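Local coordinates for FAA hydrolase family protein (Pseudomonas aeruginosa, PDB 6J5Y) that probably hydrolyses fumarylpyruvate to fumarate and pyruvate, using a manganese ion held by carboxylate side chains, at residues Asp118-Met123 and Arg128-Gly133; Pro144-Ser149 and Asp221-Leu226; Ala35-Arg38 and Asp43-Arg46; Ala8-Thr13 and Phe21-Val26; Glu99-His104 and Glu182-Leu187. All blocks are in the same frame, centred on the assembly; numbering follows the deposited sequence.

Contact 1: Asp118-Met123 and Arg128-Gly133; sequences DLQMRM and RPWEIG
Gly133 lies against the backbone of Gln120, their CA atoms 4.1 Å apart, and here helix 131-134 packs backbone to backbone on helix 117-126. Having no side chain, Gly133 lets its CA come to 3.8 Å from Gln120 N. Gln120 then reaches past it to Trp130: with CG anti to the backbone N (chi1 176°) the chain runs alongside the indole. CG lies over the face of its six-membered ring, 4.0 Å from the centroid, while NE2 sits over the same face toward the rim, 3.4 Å from CH2; amide and ring planes are 50° apart. OE1 turns to Arg117, which helps fix the amide. These are two successive helices joined by a short loop in the FAH-family domain, beside the pyruvate pocket: the Trp130 side chain comes within about 4 Å of the bound pyruvate and also meets Phe50. Toward solvent the packing changes character. Met123, bent at chi2 and chi3, crosses exposed Ile132 at about a right angle, SD lying 3.7 Å from CD1. Beyond it the nearly straight bond from Arg128 N to Met123 O (2.9 Å, 170°) ties the connection, and the extended Arg128 side chain leads away from the helix.

Contact 2: Pro144-Ser149 and Asp221-Leu226; sequences PLYPAS and DGLGEL
Across this contact the Tyr146 ring meets mainly backbone: one face covers the peptides of Gly222 and Leu223, and no direct hydrogen bond joins the two segments. Leu223 CA stands 3.9 Å from the ring centroid and only 15° off the normal, a CH-pi contact. Two carbonyl oxygens lie close to ring carbons, Gly222 O at 3.4 Å from CE2 and Leu223 O at 3.3 Å from CE1. A chi1 of -74° swings Tyr146 CG beside the backbone N, which carries the ring across to the loop. The side chains of Tyr146 and Leu223 slide past each other in opposite directions, and Leu223 CD2 rests 3.7 Å from Tyr146 CB, near the root of the phenol.

The loop contains a classic beta bulge, in which Leu223 and Gly224 both face Ile220 between strands 215-220 and 225-231. Gly222 and Gly224 have positive phi, and Tyr146 OH lies 3.9 Å from Gly224 N. The contact thus joins the end of strand 140-147, in the eight-stranded mixed sheet, to a turn of the five-stranded one. His15 also stacks on the Tyr146 ring, while Leu223 packs on Tyr108 and Leu85.

A water donates to Pro144 O at 2.8 Å and, weakly, to Leu223 O at 3.4 Å. With this bridge as the polar link between the segments, their cohesion probably rests largely on packing, the CH-pi contact included, rather than on directed bonds.

Contact 3: Ala35-Arg38 and Asp43-Arg46; sequences AHAR and DPER
Pro44 presses its ring against helix 34-39, touching Ala37 with one edge and Arg38 with the other. CB of the proline meets Ala37 CB at 3.8 Å, a methyl against a methylene on the buried side. Its CD lies 4.0 Å from Arg38 CG, where the two side chains cross obliquely nearer the solvent.

Arg38 contributes the foot of its chain rather than its charged end. The first torsion (chi1 -81°) places CG opposite the carbonyl carbon and sets this methylene beside the proline; the chain then bends at chi3 (-25°) and folds back along its own helix. One face of the guanidinium consequently comes over Ala35 CA, 3.5 Å from the plane and toward the rim of the group.

The CB of Asp43 points away from the helix, and its carboxylate is used within the loop. OD1 accepts from Glu45 N at 2.9 Å, the donor approaching from above the carboxylate plane, and Arg46 N bonds back to Asp43 O at 3.1 Å. Both bonds span Pro44, which also packs on Ile177.

On the same helix His36 touches the bound pyruvate and bonds through ND1 to Glu39. The loop leading from helix 34-39 to strand 50-54 thus folds back on the helix near the pyruvate pocket, through an Asx turn from Asp43 to Glu45 with Pro44 inside it.

Contact 4: Ala8-Thr13 and Phe21-Val26; sequences APVSLT and FPVRRV
Leu12 and Phe21 pair across the antiparallel beta hairpin of strands 11-13 and 20-22, near the N-terminus of the chain. They form a hydrogen-bonded pair: Leu12 N donates to Phe21 O and Phe21 N to Leu12 O, each at 2.8 Å. Ser11 and Pro22 make the adjoining non-hydrogen-bonded pair, where proline's lack of an N-H costs no cross-strand bond. There the CA of Ser11 approaches Phe21 O to 3.2 Å, a CA-H...O contact.

The Leu12 side chain can be followed outward. Its CB rests 4.0 Å from Phe21 CB, the two side chains lying side by side and pointing the same way. CG is anti to the carbonyl carbon (chi1 -57°), a setting that brings it to 3.7 Å from Phe21 O and 3.9 Å from Val23 CG2. At the tip the branches part: CD1 approaches Phe21 CD1 obliquely at 4.1 Å, while CD2 meets Val23 CG2. Leucine and valine cross at about a right angle.

Leu198 backs Leu12, Phe21 and Val23, and Val59 covers Val10 and Leu12, so this face of the hairpin is packed onto strands of the large mixed sheet. Past the paired residues the chains remain joined by Val23 N, whose bond to Val10 O measures 2.7 Å and is almost straight, at 173°.

Contact 5: Glu99-His104 and Glu182-Leu187; sequences EQAEEH and ETVSYL
Ala101 fits against Val184 and Ser185, making the centre of a small, wholly buried contact between helix 98-101 and helix 180-190. Its CB lies 4.1 Å from Val184 CG1 and 3.7 Å from Ser185 OG, so one methyl spans two successive residues of the longer helix. Val184 CG1 also comes within 3.7 Å of Ala101 O and reaches the CB of His104 at 4.5 Å. Having CG1 anti to the backbone N (chi1 166°) turns that methyl into the angle between the alanine and the histidine. No hydrogen bond crosses between the segments, which meet by van der Waals contact.

The next shell sets these groups in place. Ser185 OG, anti to its carbonyl carbon (chi1 -75°), is hydrogen-bonded to Ile96 O, which satisfies the hydroxyl in the buried interior and fastens the long helix to the chain just ahead of helix 98-101. Ala101 O, touched by the valine methyl, accepts from His104 N at 2.9 Å as the weakly bonded helix passes into a 3-10 turn. His104 is held through ND1 by Lys91 O, while at its other nitrogen Gln100 NE2 makes a weak bond to His104 NE2 (2.7 Å, 127°).

Farther out, salt bridges from Glu102 to Arg155 and from Glu103 to Lys91 tie down the side of the turn turned from the contact. Helix 180-190 rests on strands 26-30 and 50-54 through Thr183, Tyr186 and Leu187, and helix 98-101, just ahead of strand 105-116, packs against it at Ala101 and Leu98.

Contact 4 comes first along the chain, followed by contact 3; contact 1 lies in the sequence between the two halves of contact 5, whose segments alternate with those of contact 2. Contacts 2 and 4 touch: Leu145 N lies 2.6 Å from Thr13 O, probably a hydrogen bond, and Leu145 packs on Phe21, tying the N-terminal hairpin to strand 140-147 of the large mixed sheet. The others stand apart. Contacts 1 and 3 have centres 20 Å apart and both approach the bound pyruvate, whereas contacts 1 and 2, 31 Å apart, lie on opposite sides of the chain's centre. Contacts 2 and 4 thus join the hairpin and the two mixed sheets, and contact 5 pairs two helices.

Contact 1: Asp118-Met123 and Arg128-Gly133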
# COMPACT_ATOMS: atom_id res chain seq x y z
N ASP A 118 -10.42 -12.19 7.76
CA ASP A 118 -10.79 -13.16 8.84
C ASP A 118 -9.60 -13.35 9.79
O ASP A 118 -9.78 -13.14 11.03
CB ASP A 118 -11.34 -14.49 8.30
CG ASP A 118 -10.58 -15.14 7.15
OD1 ASP A 118 -9.48 -14.67 6.81
OD2 ASP A 118 -11.11 -16.12 6.58
N LEU A 119 -8.41 -13.65 9.24
CA LEU A 119 -7.16 -13.81 10.04
C LEU A 119 -6.80 -12.50 10.75
O LEU A 119 -6.50 -12.55 11.96
CB LEU A 119 -6.02 -14.30 9.14
CG LEU A 119 -6.21 -15.66 8.48
CD1 LEU A 119 -4.91 -16.12 7.81
CD2 LEU A 119 -6.69 -16.71 9.48
N GLN A 120 -6.78 -11.38 10.03
CA GLN A 120 -6.41 -10.08 10.63
C GLN A 120 -7.33 -9.77 11.82
O GLN A 120 -6.84 -9.32 12.89
CB GLN A 120 -6.46 -8.98 9.56
CG GLN A 120 -6.18 -7.59 10.11
CD GLN A 120 -7.45 -6.82 10.39
OE1 GLN A 120 -8.38 -6.84 9.58
NE2 GLN A 120 -7.52 -6.17 11.53
N MET A 121 -8.62 -9.99 11.64
CA MET A 121 -9.64 -9.64 12.68
C MET A 121 -9.51 -10.61 13.85
O MET A 121 -9.61 -10.14 14.98
CB MET A 121 -11.05 -9.63 12.09
CG MET A 121 -11.30 -8.42 11.21
SD MET A 121 -12.98 -8.37 10.51
CE MET A 121 -13.91 -8.03 12.01
N ARG A 122 -9.21 -11.88 13.60
CA ARG A 122 -8.94 -12.87 14.69
C ARG A 122 -7.72 -12.44 15.52
O ARG A 122 -7.79 -12.46 16.77
CB ARG A 122 -8.80 -14.27 14.09
CG ARG A 122 -8.69 -15.39 15.12
CD ARG A 122 -8.92 -16.75 14.51
NE ARG A 122 -7.68 -17.34 14.01
CZ ARG A 122 -7.59 -18.35 13.15
NH1 ARG A 122 -8.69 -18.91 12.65
NH2 ARG A 122 -6.40 -18.81 12.78
N MET A 123 -6.62 -12.02 14.89
CA MET A 123 -5.42 -11.55 15.63
C MET A 123 -5.77 -10.27 16.42
O MET A 123 -5.44 -10.23 17.62
CB MET A 123 -4.23 -11.30 14.69
CG MET A 123 -3.82 -12.54 13.89
SD MET A 123 -3.28 -13.98 14.89
CE MET A 123 -4.84 -14.84 15.04
N ARG A 128 -3.01 -10.18 19.17
CA ARG A 128 -1.84 -10.87 18.57
C ARG A 128 -1.32 -10.06 17.39
O ARG A 128 -1.99 -9.15 16.87
CB ARG A 128 -2.26 -12.31 18.25
CG ARG A 128 -2.54 -13.11 19.51
CD ARG A 128 -2.94 -14.54 19.24
NE ARG A 128 -2.72 -15.33 20.43
CZ ARG A 128 -2.39 -16.62 20.46
NH1 ARG A 128 -2.26 -17.31 19.35
NH2 ARG A 128 -2.18 -17.20 21.62
N PRO A 129 -0.07 -10.34 16.95
CA PRO A 129 0.49 -9.67 15.78
C PRO A 129 -0.30 -10.09 14.53
O PRO A 129 -0.83 -11.18 14.47
CB PRO A 129 1.96 -10.08 15.75
CG PRO A 129 2.04 -11.33 16.61
CD PRO A 129 0.85 -11.33 17.54
N TRP A 130 -0.35 -9.21 13.54
CA TRP A 130 -1.28 -9.29 12.40
C TRP A 130 -0.67 -9.99 11.19
O TRP A 130 -1.36 -10.06 10.18
CB TRP A 130 -1.71 -7.89 12.00
CG TRP A 130 -2.67 -7.23 12.93
CD1 TRP A 130 -2.91 -7.52 14.24
CD2 TRP A 130 -3.47 -6.09 12.60
NE1 TRP A 130 -3.85 -6.65 14.75
CE2 TRP A 130 -4.19 -5.75 13.77
CE3 TRP A 130 -3.60 -5.31 11.45
CZ2 TRP A 130 -5.07 -4.68 13.79
CZ3 TRP A 130 -4.50 -4.26 11.47
CH2 TRP A 130 -5.21 -3.96 12.63
N GLU A 131 0.56 -10.50 11.28
CA GLU A 131 1.33 -10.92 10.07
C GLU A 131 0.55 -11.94 9.22
O GLU A 131 0.59 -11.80 7.98
CB GLU A 131 2.71 -11.42 10.47
CG GLU A 131 3.72 -10.31 10.64
CD GLU A 131 3.80 -9.66 12.01
OE1 GLU A 131 2.81 -9.77 12.80
OE2 GLU A 131 4.85 -9.04 12.28
N ILE A 132 -0.13 -12.93 9.81
CA ILE A 132 -0.88 -13.96 9.01
C ILE A 132 -1.99 -13.28 8.18
O ILE A 132 -2.30 -13.81 7.10
CB ILE A 132 -1.42 -15.13 9.88
CG1 ILE A 132 -2.33 -14.65 11.00
CG2 ILE A 132 -0.27 -15.96 10.43
CD1 ILE A 132 -3.08 -15.75 11.68
N GLY A 133 -2.57 -12.17 8.65
CA GLY A 133 -3.59 -11.39 7.93
C GLY A 133 -3.02 -10.38 6.92
O GLY A 133 -3.74 -10.08 5.94

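Contact 2: Pro144-Ser149 and Asp221-Leu226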
# COMPACT_ATOMS: atom_id res chain seq x y z
N PRO A 144 3.41 1.04 -11.68
CA PRO A 144 4.64 1.80 -11.92
C PRO A 144 4.83 2.97 -10.95
O PRO A 144 3.87 3.56 -10.46
CB PRO A 144 4.52 2.29 -13.37
CG PRO A 144 3.10 2.01 -13.78
CD PRO A 144 2.61 0.89 -12.90
N LEU A 145 6.09 3.26 -10.65
CA LEU A 145 6.46 4.34 -9.71
C LEU A 145 6.56 5.66 -10.48
O LEU A 145 7.35 5.72 -11.43
CB LEU A 145 7.78 3.97 -9.03
CG LEU A 145 8.18 4.87 -7.87
CD1 LEU A 145 7.09 4.95 -6.82
CD2 LEU A 145 9.48 4.39 -7.27
N TYR A 146 5.80 6.68 -10.09
CA TYR A 146 5.88 8.02 -10.73
C TYR A 146 6.82 8.92 -9.94
O TYR A 146 6.56 9.22 -8.77
CB TYR A 146 4.49 8.65 -10.84
CG TYR A 146 3.63 8.03 -11.92
CD1 TYR A 146 3.13 6.75 -11.78
CD2 TYR A 146 3.30 8.73 -13.07
CE1 TYR A 146 2.34 6.17 -12.76
CE2 TYR A 146 2.50 8.18 -14.05
CZ TYR A 146 2.04 6.88 -13.90
OH TYR A 146 1.27 6.33 -14.87
N PRO A 147 7.95 9.39 -10.53
CA PRO A 147 8.84 10.31 -9.82
C PRO A 147 8.17 11.63 -9.43
O PRO A 147 7.45 12.21 -10.26
CB PRO A 147 9.98 10.60 -10.80
CG PRO A 147 9.89 9.49 -11.84
CD PRO A 147 8.46 9.02 -11.86
N ALA A 148 8.46 12.13 -8.22
CA ALA A 148 8.05 13.48 -7.76
C ALA A 148 8.72 14.54 -8.67
O ALA A 148 8.19 15.65 -8.76
CB ALA A 148 8.36 13.64 -6.30
N SER A 149 9.80 14.19 -9.37
CA SER A 149 10.39 15.06 -10.42
C SER A 149 9.35 15.27 -11.53
O SER A 149 9.33 16.37 -12.10
CB SER A 149 11.69 14.52 -10.95
OG SER A 149 11.46 13.44 -11.85
N ASP A 221 -5.31 9.86 -9.38
CA ASP A 221 -5.05 11.00 -10.31
C ASP A 221 -3.54 11.20 -10.49
O ASP A 221 -2.81 11.34 -9.47
CB ASP A 221 -5.65 12.31 -9.81
CG ASP A 221 -7.17 12.32 -9.81
OD1 ASP A 221 -7.76 11.53 -10.54
OD2 ASP A 221 -7.74 13.14 -9.09
N GLY A 222 -3.10 11.28 -11.74
CA GLY A 222 -1.68 11.49 -12.09
C GLY A 222 -0.87 10.21 -11.99
O GLY A 222 0.22 10.21 -12.51
N LEU A 223 -1.40 9.12 -11.40
CA LEU A 223 -0.61 7.90 -11.07
C LEU A 223 -1.12 6.68 -11.85
O LEU A 223 -0.70 5.57 -11.54
CB LEU A 223 -0.67 7.66 -9.55
CG LEU A 223 -0.12 8.79 -8.69
CD1 LEU A 223 -0.03 8.36 -7.24
CD2 LEU A 223 1.26 9.24 -9.17
N GLY A 224 -1.96 6.89 -12.85
CA GLY A 224 -2.52 5.81 -13.67
C GLY A 224 -3.29 4.80 -12.82
O GLY A 224 -3.86 5.18 -11.79
N GLU A 225 -3.24 3.54 -13.24
CA GLU A 225 -4.22 2.50 -12.85
C GLU A 225 -3.48 1.23 -12.42
O GLU A 225 -2.30 1.04 -12.80
CB GLU A 225 -5.13 2.23 -14.04
CG GLU A 225 -4.38 1.60 -15.21
CD GLU A 225 -3.65 2.57 -16.12
OE1 GLU A 225 -4.32 3.09 -17.05
OE2 GLU A 225 -2.42 2.83 -15.91
N LEU A 226 -4.18 0.36 -11.71
CA LEU A 226 -3.66 -0.95 -11.23
C LEU A 226 -4.74 -2.00 -11.47
O LEU A 226 -5.76 -1.92 -10.78
CB LEU A 226 -3.32 -0.82 -9.74
CG LEU A 226 -2.84 -2.09 -9.05
CD1 LEU A 226 -1.59 -2.61 -9.71
CD2 LEU A 226 -2.59 -1.83 -7.57
O HOH W 1 1.17 3.25 -9.86

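Contact 3: Ala35-Arg38 and Asp43-Arg46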
# COMPACT_ATOMS: atom_id res chain seq x y z
N ALA A 35 -13.35 7.96 7.52
CA ALA A 35 -14.54 7.22 7.04
C ALA A 35 -14.26 5.71 7.13
O ALA A 35 -15.15 4.98 7.58
CB ALA A 35 -14.92 7.65 5.64
N HIS A 36 -13.06 5.26 6.75
CA HIS A 36 -12.66 3.82 6.87
C HIS A 36 -12.58 3.38 8.33
O HIS A 36 -13.10 2.29 8.65
CB HIS A 36 -11.32 3.56 6.17
CG HIS A 36 -10.92 2.12 6.24
ND1 HIS A 36 -11.74 1.11 5.81
CD2 HIS A 36 -9.80 1.53 6.71
CE1 HIS A 36 -11.14 -0.05 6.01
NE2 HIS A 36 -9.95 0.19 6.55
N ALA A 37 -11.93 4.16 9.20
CA ALA A 37 -11.86 3.89 10.66
C ALA A 37 -13.27 3.64 11.21
O ALA A 37 -13.46 2.61 11.91
CB ALA A 37 -11.18 5.03 11.39
N ARG A 38 -14.22 4.53 10.89
CA ARG A 38 -15.63 4.47 11.36
C ARG A 38 -16.30 3.19 10.84
O ARG A 38 -16.96 2.50 11.66
CB ARG A 38 -16.43 5.70 10.92
CG ARG A 38 -16.22 6.93 11.80
CD ARG A 38 -17.27 8.02 11.55
NE ARG A 38 -17.85 7.94 10.21
CZ ARG A 38 -17.48 8.65 9.15
NH1 ARG A 38 -16.51 9.55 9.22
NH2 ARG A 38 -18.09 8.45 7.99
N ASP A 43 -12.98 4.88 16.33
CA ASP A 43 -13.22 6.33 16.50
C ASP A 43 -11.94 7.07 16.11
O ASP A 43 -10.99 7.14 16.89
CB ASP A 43 -13.65 6.67 17.93
CG ASP A 43 -13.91 8.15 18.15
OD1 ASP A 43 -13.62 8.95 17.22
OD2 ASP A 43 -14.39 8.51 19.25
N PRO A 44 -11.91 7.70 14.92
CA PRO A 44 -10.66 8.28 14.41
C PRO A 44 -10.29 9.57 15.15
O PRO A 44 -9.21 10.08 14.92
CB PRO A 44 -10.98 8.53 12.93
CG PRO A 44 -12.50 8.76 12.91
CD PRO A 44 -13.04 7.85 13.99
N GLU A 45 -11.19 10.04 15.99
CA GLU A 45 -10.91 11.28 16.75
C GLU A 45 -10.21 10.94 18.07
O GLU A 45 -9.53 11.81 18.59
CB GLU A 45 -12.20 12.04 16.99
CG GLU A 45 -12.74 12.72 15.75
CD GLU A 45 -13.62 13.92 16.08
OE1 GLU A 45 -14.12 14.57 15.16
OE2 GLU A 45 -13.79 14.17 17.27
N ARG A 46 -10.33 9.71 18.55
CA ARG A 46 -9.77 9.34 19.87
C ARG A 46 -8.65 8.31 19.77
O ARG A 46 -8.02 8.04 20.76
CB ARG A 46 -10.91 8.86 20.76
CG ARG A 46 -11.78 10.01 21.22
CD ARG A 46 -11.82 10.01 22.72
NE ARG A 46 -13.16 10.25 23.18
CZ ARG A 46 -13.65 9.83 24.33
NH1 ARG A 46 -12.89 9.15 25.16
NH2 ARG A 46 -14.89 10.12 24.63

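Contact 4: Ala8-Thr13 and Phe21-Val26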
# COMPACT_ATOMS: atom_id res chain seq x y z
N ALA A 8 16.43 -12.06 -5.89
CA ALA A 8 16.72 -10.70 -6.38
C ALA A 8 15.76 -9.75 -5.68
O ALA A 8 14.65 -10.12 -5.32
CB ALA A 8 16.63 -10.60 -7.89
N PRO A 9 16.18 -8.50 -5.41
CA PRO A 9 15.29 -7.53 -4.77
C PRO A 9 14.10 -7.25 -5.68
O PRO A 9 14.30 -7.17 -6.87
CB PRO A 9 16.14 -6.27 -4.55
CG PRO A 9 17.46 -6.50 -5.29
CD PRO A 9 17.51 -7.97 -5.70
N VAL A 10 12.89 -7.16 -5.13
CA VAL A 10 11.70 -6.69 -5.88
C VAL A 10 11.99 -5.26 -6.32
O VAL A 10 12.41 -4.44 -5.47
CB VAL A 10 10.40 -6.76 -5.05
CG1 VAL A 10 9.24 -6.12 -5.81
CG2 VAL A 10 10.09 -8.20 -4.67
N SER A 11 11.81 -4.97 -7.59
CA SER A 11 12.12 -3.63 -8.13
C SER A 11 10.93 -3.11 -8.92
O SER A 11 10.44 -3.81 -9.79
CB SER A 11 13.39 -3.63 -8.90
OG SER A 11 13.53 -4.83 -9.64
N LEU A 12 10.46 -1.94 -8.55
CA LEU A 12 9.26 -1.31 -9.15
C LEU A 12 9.66 -0.82 -10.53
O LEU A 12 10.78 -0.30 -10.62
CB LEU A 12 8.84 -0.12 -8.30
CG LEU A 12 8.55 -0.46 -6.84
CD1 LEU A 12 7.94 0.74 -6.12
CD2 LEU A 12 7.62 -1.66 -6.76
N THR A 13 8.76 -0.91 -11.51
CA THR A 13 8.94 -0.19 -12.80
C THR A 13 8.72 1.29 -12.50
O THR A 13 7.97 1.62 -11.52
CB THR A 13 8.07 -0.75 -13.93
OG1 THR A 13 6.71 -0.42 -13.68
CG2 THR A 13 8.23 -2.24 -14.14
N PHE A 21 13.11 0.60 -9.34
CA PHE A 21 13.26 1.10 -7.95
C PHE A 21 13.30 -0.10 -7.02
O PHE A 21 12.27 -0.76 -6.83
CB PHE A 21 12.09 2.03 -7.62
CG PHE A 21 12.19 2.69 -6.27
CD1 PHE A 21 11.73 2.03 -5.13
CD2 PHE A 21 12.73 3.95 -6.14
CE1 PHE A 21 11.82 2.64 -3.88
CE2 PHE A 21 12.82 4.55 -4.89
CZ PHE A 21 12.35 3.90 -3.78
N PRO A 22 14.47 -0.49 -6.49
CA PRO A 22 14.61 -1.67 -5.62
C PRO A 22 13.97 -1.45 -4.25
O PRO A 22 14.32 -0.53 -3.60
CB PRO A 22 16.11 -1.85 -5.46
CG PRO A 22 16.65 -0.48 -5.65
CD PRO A 22 15.74 0.20 -6.65
N VAL A 23 13.07 -2.35 -3.87
CA VAL A 23 12.31 -2.23 -2.59
C VAL A 23 13.11 -2.73 -1.39
O VAL A 23 13.67 -3.79 -1.48
CB VAL A 23 10.98 -2.98 -2.70
CG1 VAL A 23 10.18 -2.91 -1.42
CG2 VAL A 23 10.18 -2.45 -3.87
N ARG A 24 13.09 -1.96 -0.31
CA ARG A 24 13.77 -2.34 0.93
C ARG A 24 12.76 -2.83 1.98
O ARG A 24 12.62 -4.00 2.07
CB ARG A 24 14.62 -1.18 1.44
CG ARG A 24 15.45 -1.53 2.66
CD ARG A 24 16.24 -0.33 3.11
NE ARG A 24 16.82 -0.51 4.41
CZ ARG A 24 16.25 -0.28 5.57
NH1 ARG A 24 16.92 -0.50 6.67
NH2 ARG A 24 15.00 0.15 5.63
N ARG A 25 12.11 -1.94 2.71
CA ARG A 25 11.09 -2.38 3.70
C ARG A 25 9.72 -1.90 3.21
O ARG A 25 9.67 -0.94 2.49
CB ARG A 25 11.31 -1.81 5.09
CG ARG A 25 12.50 -2.39 5.83
CD ARG A 25 12.48 -2.05 7.30
NE ARG A 25 13.69 -2.47 7.96
CZ ARG A 25 14.06 -2.07 9.16
NH1 ARG A 25 13.32 -1.23 9.86
NH2 ARG A 25 15.19 -2.50 9.66
N VAL A 26 8.65 -2.52 3.69
CA VAL A 26 7.30 -2.10 3.27
C VAL A 26 6.50 -1.76 4.52
O VAL A 26 6.25 -2.63 5.31
CB VAL A 26 6.60 -3.11 2.35
CG1 VAL A 26 5.25 -2.60 1.91
CG2 VAL A 26 7.48 -3.41 1.15

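Contact 5: Glu99-His104 and Glu182-Leu187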
# COMPACT_ATOMS: atom_id res chain seq x y z
N GLU A 99 8.44 19.69 7.90
CA GLU A 99 8.71 20.68 6.81
C GLU A 99 9.59 20.09 5.69
O GLU A 99 9.51 20.60 4.58
CB GLU A 99 9.36 21.93 7.40
CG GLU A 99 8.42 22.69 8.34
CD GLU A 99 8.44 22.22 9.77
OE1 GLU A 99 9.29 21.38 10.06
OE2 GLU A 99 7.60 22.69 10.59
N GLN A 100 10.42 19.08 5.94
CA GLN A 100 11.28 18.50 4.87
C GLN A 100 10.87 17.05 4.55
O GLN A 100 11.55 16.42 3.72
CB GLN A 100 12.76 18.56 5.26
CG GLN A 100 13.10 17.79 6.53
CD GLN A 100 14.56 17.44 6.64
OE1 GLN A 100 15.36 18.16 7.28
NE2 GLN A 100 14.94 16.33 6.03
N ALA A 101 9.81 16.52 5.18
CA ALA A 101 9.46 15.08 5.16
C ALA A 101 9.18 14.61 3.73
O ALA A 101 9.73 13.60 3.30
CB ALA A 101 8.28 14.84 6.05
N GLU A 102 8.35 15.34 2.99
CA GLU A 102 7.99 14.99 1.59
C GLU A 102 9.21 15.03 0.69
O GLU A 102 9.20 14.34 -0.33
CB GLU A 102 6.94 15.93 1.04
CG GLU A 102 5.55 15.49 1.38
CD GLU A 102 4.54 16.60 1.23
OE1 GLU A 102 3.46 16.33 0.70
OE2 GLU A 102 4.85 17.75 1.65
N GLU A 103 10.24 15.79 1.06
CA GLU A 103 11.50 15.85 0.28
C GLU A 103 12.18 14.47 0.31
O GLU A 103 13.01 14.20 -0.61
CB GLU A 103 12.44 16.93 0.82
CG GLU A 103 13.62 17.20 -0.11
CD GLU A 103 14.98 16.76 0.41
OE1 GLU A 103 15.49 17.41 1.34
OE2 GLU A 103 15.53 15.79 -0.15
N HIS A 104 11.84 13.60 1.27
CA HIS A 104 12.43 12.23 1.35
C HIS A 104 11.72 11.28 0.39
O HIS A 104 12.22 10.15 0.20
CB HIS A 104 12.42 11.72 2.81
CG HIS A 104 13.37 12.50 3.64
ND1 HIS A 104 14.54 11.95 4.16
CD2 HIS A 104 13.39 13.82 3.97
CE1 HIS A 104 15.21 12.90 4.81
NE2 HIS A 104 14.52 14.06 4.70
N GLU A 182 3.38 13.84 7.39
CA GLU A 182 3.18 13.34 8.77
C GLU A 182 3.59 11.86 8.89
O GLU A 182 4.23 11.51 9.91
CB GLU A 182 1.72 13.52 9.13
CG GLU A 182 1.36 14.93 9.53
CD GLU A 182 -0.13 15.19 9.48
OE1 GLU A 182 -0.74 14.88 8.45
OE2 GLU A 182 -0.68 15.66 10.48
N THR A 183 3.18 11.00 7.95
CA THR A 183 3.44 9.53 8.05
C THR A 183 4.95 9.31 7.97
O THR A 183 5.48 8.47 8.70
CB THR A 183 2.64 8.71 7.01
OG1 THR A 183 3.07 9.01 5.69
CG2 THR A 183 1.15 8.92 7.09
N VAL A 184 5.65 10.02 7.08
CA VAL A 184 7.13 9.90 6.95
C VAL A 184 7.80 10.38 8.24
O VAL A 184 8.64 9.65 8.75
CB VAL A 184 7.62 10.66 5.71
CG1 VAL A 184 9.12 10.87 5.70
CG2 VAL A 184 7.14 9.97 4.44
N SER A 185 7.45 11.57 8.76
CA SER A 185 7.96 12.09 10.05
C SER A 185 7.71 11.05 11.13
O SER A 185 8.66 10.70 11.83
CB SER A 185 7.36 13.42 10.45
OG SER A 185 7.92 14.44 9.68
N TYR A 186 6.48 10.57 11.28
CA TYR A 186 6.13 9.75 12.47
C TYR A 186 6.79 8.36 12.35
O TYR A 186 7.35 7.88 13.33
CB TYR A 186 4.63 9.75 12.74
CG TYR A 186 4.06 11.13 12.97
CD1 TYR A 186 4.86 12.20 13.34
CD2 TYR A 186 2.70 11.37 12.84
CE1 TYR A 186 4.33 13.46 13.55
CE2 TYR A 186 2.15 12.62 13.07
CZ TYR A 186 2.98 13.68 13.41
OH TYR A 186 2.46 14.93 13.60
N LEU A 187 6.75 7.74 11.19
CA LEU A 187 7.46 6.46 10.92
C LEU A 187 8.93 6.61 11.33
O LEU A 187 9.49 5.68 11.98
CB LEU A 187 7.30 6.15 9.43
CG LEU A 187 7.26 4.71 8.95
CD1 LEU A 187 6.39 3.79 9.81
CD2 LEU A 187 6.78 4.72 7.50